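PDB 6SJ9: proteasome accessory factor B/C (PafBC) from Paenarthrobacter aurescens, which probably acts as a transcriptional regulator of the bacterial DNA damage response, combining winged helix-turn-helix modules with WYL domains. Local coordinates for residues 247-252 with 276-281. Sequence-based numbering, arbitrary orientation.
Sequences ATLVID and DRITVD
Leu249 and Ile278 pair through both backbone groups at the middle of two antiparallel strands, the central pair of the four-stranded, ferredoxin-like sheet of the first WCX domain. Leu249 N to Ile278 O and Ile278 N to Leu249 O both measure 2.8 Å. Ala247 with Val280 and Ile251 with Asp276 are also joined by two backbone hydrogen bonds each, the longest, Val280 N to Ala247 O, at 3.1 Å. Thr248–Thr279 and Val250–Arg277 form the non-hydrogen-bonded pairs between them. Strands 299-303 and 263-268 complete the sheet at its two edges.

Arg277 can be followed atom by atom on the face it shares with Val250, Thr248 and Thr279. Its CB and CG pass the Leu249 carbonyl, with CG 4.0 Å from Leu249 O. Because CG stands anti to the backbone N (chi1 180°) and the chain stays extended to NE, the guanidinium arrives at the methyl of Thr248. Arg277 NE and CZ each lie 3.6 Å from Thr248 CG2 and NH1 3.5 Å; the methyl sits 3.3 Å above the guanidinium plane, nearer the rim than the centre. With an alanine here, Thr248 CG2 would probably lose the flat group beside it, opening a gap.

The other face is largely apolar, with Leu259 of helix 257-261 touching Leu249, Ile251 and Ile278; the exception is Asp276, whose carboxylate salt-bridges Arg260 and Lys253. Leu249 CD1 meets Val280 CG2 with the side chains nearly perpendicular, and the crossing of Ile251 over Ile278 is similar, bringing their CD1 methyls to 3.8 Å.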
loop_
_atom_site.group_PDB
_atom_site.type_symbol
_atom_site.label_atom_id
_atom_site.label_comp_id
_atom_site.label_asym_id
_atom_site.label_seq_id
_atom_site.Cartn_x
_atom_site.Cartn_y
_atom_site.Cartn_z
ATOM N N ALA A 247 -15.274 -12.298 17.213
ATOM C CA ALA A 247 -16.323 -12.358 16.206
ATOM C C ALA A 247 -16.568 -13.802 15.764
ATOM O O ALA A 247 -15.644 -14.615 15.717
ATOM C CB ALA A 247 -15.937 -11.497 14.996
ATOM N N THR A 248 -17.823 -14.110 15.423
ATOM C CA THR A 248 -18.212 -15.425 14.919
ATOM C C THR A 248 -18.779 -15.241 13.514
ATOM O O THR A 248 -19.758 -14.506 13.320
ATOM C CB THR A 248 -19.227 -16.101 15.839
ATOM O OG1 THR A 248 -18.740 -16.067 17.187
ATOM C CG2 THR A 248 -19.420 -17.562 15.452
ATOM N N LEU A 249 -18.144 -15.885 12.534
ATOM C CA LEU A 249 -18.427 -15.640 11.132
ATOM C C LEU A 249 -18.698 -16.954 10.418
ATOM O O LEU A 249 -18.043 -17.968 10.688
ATOM C CB LEU A 249 -17.257 -14.915 10.458
ATOM C CG LEU A 249 -16.740 -13.653 11.146
ATOM C CD1 LEU A 249 -15.523 -13.123 10.378
ATOM C CD2 LEU A 249 -17.821 -12.570 11.306
ATOM N N VAL A 250 -19.678 -16.932 9.518
ATOM C CA VAL A 250 -19.904 -18.008 8.562
ATOM C C VAL A 250 -19.434 -17.513 7.205
ATOM O O VAL A 250 -19.948 -16.506 6.709
ATOM C CB VAL A 250 -21.377 -18.436 8.513
ATOM C CG1 VAL A 250 -21.575 -19.388 7.375
ATOM C CG2 VAL A 250 -21.792 -19.076 9.824
ATOM N N ILE A 251 -18.505 -18.250 6.591
ATOM C CA ILE A 251 -17.860 -17.877 5.337
ATOM C C ILE A 251 -17.907 -19.036 4.345
ATOM O O ILE A 251 -17.912 -20.208 4.730
ATOM C CB ILE A 251 -16.391 -17.463 5.556
ATOM C CG1 ILE A 251 -15.600 -18.635 6.130
ATOM C CG2 ILE A 251 -16.287 -16.284 6.499
ATOM C CD1 ILE A 251 -14.132 -18.329 6.277
ATOM N N ASP A 252 -17.970 -18.699 3.058
ATOM C CA ASP A 252 -17.930 -19.703 1.998
ATOM C C ASP A 252 -16.592 -20.440 2.012
ATOM O O ASP A 252 -15.525 -19.830 2.164
ATOM C CB ASP A 252 -18.129 -19.045 0.637
ATOM C CG ASP A 252 -19.493 -18.399 0.493
ATOM O OD1 ASP A 252 -20.311 -18.509 1.433
ATOM O OD2 ASP A 252 -19.742 -17.768 -0.555
ATOM N N ASP A 276 -17.978 -22.523 6.224
ATOM C CA ASP A 276 -17.256 -22.722 7.466
ATOM C C ASP A 276 -17.736 -21.743 8.523
ATOM O O ASP A 276 -18.245 -20.661 8.215
ATOM C CB ASP A 276 -15.754 -22.499 7.253
ATOM C CG ASP A 276 -15.114 -23.570 6.401
ATOM O OD1 ASP A 276 -15.556 -24.735 6.480
ATOM O OD2 ASP A 276 -14.161 -23.232 5.660
ATOM N N ARG A 277 -17.516 -22.102 9.780
ATOM C CA ARG A 277 -17.767 -21.189 10.882
ATOM C C ARG A 277 -16.423 -20.917 11.545
ATOM O O ARG A 277 -15.813 -21.831 12.104
ATOM C CB ARG A 277 -18.785 -21.795 11.853
ATOM C CG ARG A 277 -19.144 -20.959 13.057
ATOM C CD ARG A 277 -20.021 -21.775 13.991
ATOM N NE ARG A 277 -20.564 -21.005 15.113
ATOM C CZ ARG A 277 -20.077 -20.995 16.350
ATOM N NH1 ARG A 277 -20.675 -20.261 17.286
ATOM N NH2 ARG A 277 -18.996 -21.702 16.656
ATOM N N ILE A 278 -15.972 -19.661 11.506
ATOM C CA ILE A 278 -14.700 -19.291 12.115
ATOM C C ILE A 278 -14.939 -18.225 13.168
ATOM O O ILE A 278 -15.940 -17.506 13.152
ATOM C CB ILE A 278 -13.663 -18.777 11.092
ATOM C CG1 ILE A 278 -14.152 -17.478 10.435
ATOM C CG2 ILE A 278 -13.335 -19.825 10.095
ATOM C CD1 ILE A 278 -13.086 -16.769 9.602
ATOM N N THR A 279 -13.957 -18.092 14.051
ATOM C CA THR A 279 -13.874 -16.993 14.995
ATOM C C THR A 279 -12.619 -16.194 14.685
ATOM O O THR A 279 -11.608 -16.751 14.250
ATOM C CB THR A 279 -13.847 -17.503 16.455
ATOM O OG1 THR A 279 -12.903 -18.575 16.577
ATOM C CG2 THR A 279 -15.206 -18.050 16.865
ATOM N N VAL A 280 -12.723 -14.870 14.801
ATOM C CA VAL A 280 -11.597 -13.982 14.575
ATOM C C VAL A 280 -11.603 -12.937 15.684
ATOM O O VAL A 280 -12.655 -12.578 16.233
ATOM C CB VAL A 280 -11.609 -13.311 13.187
ATOM C CG1 VAL A 280 -11.684 -14.335 12.092
ATOM C CG2 VAL A 280 -12.738 -12.308 13.078
ATOM N N ASP A 281 -10.410 -12.497 16.052
ATOM C CA ASP A 281 -10.260 -11.449 17.041
ATOM C C ASP A 281 -10.251 -10.106 16.342
ATOM O O ASP A 281 -9.600 -9.938 15.311
ATOM C CB ASP A 281 -8.972 -11.632 17.843
ATOM C CG ASP A 281 -9.009 -12.870 18.745
ATOM O OD1 ASP A 281 -10.062 -13.103 19.379
ATOM O OD2 ASP A 281 -8.002 -13.612 18.798
#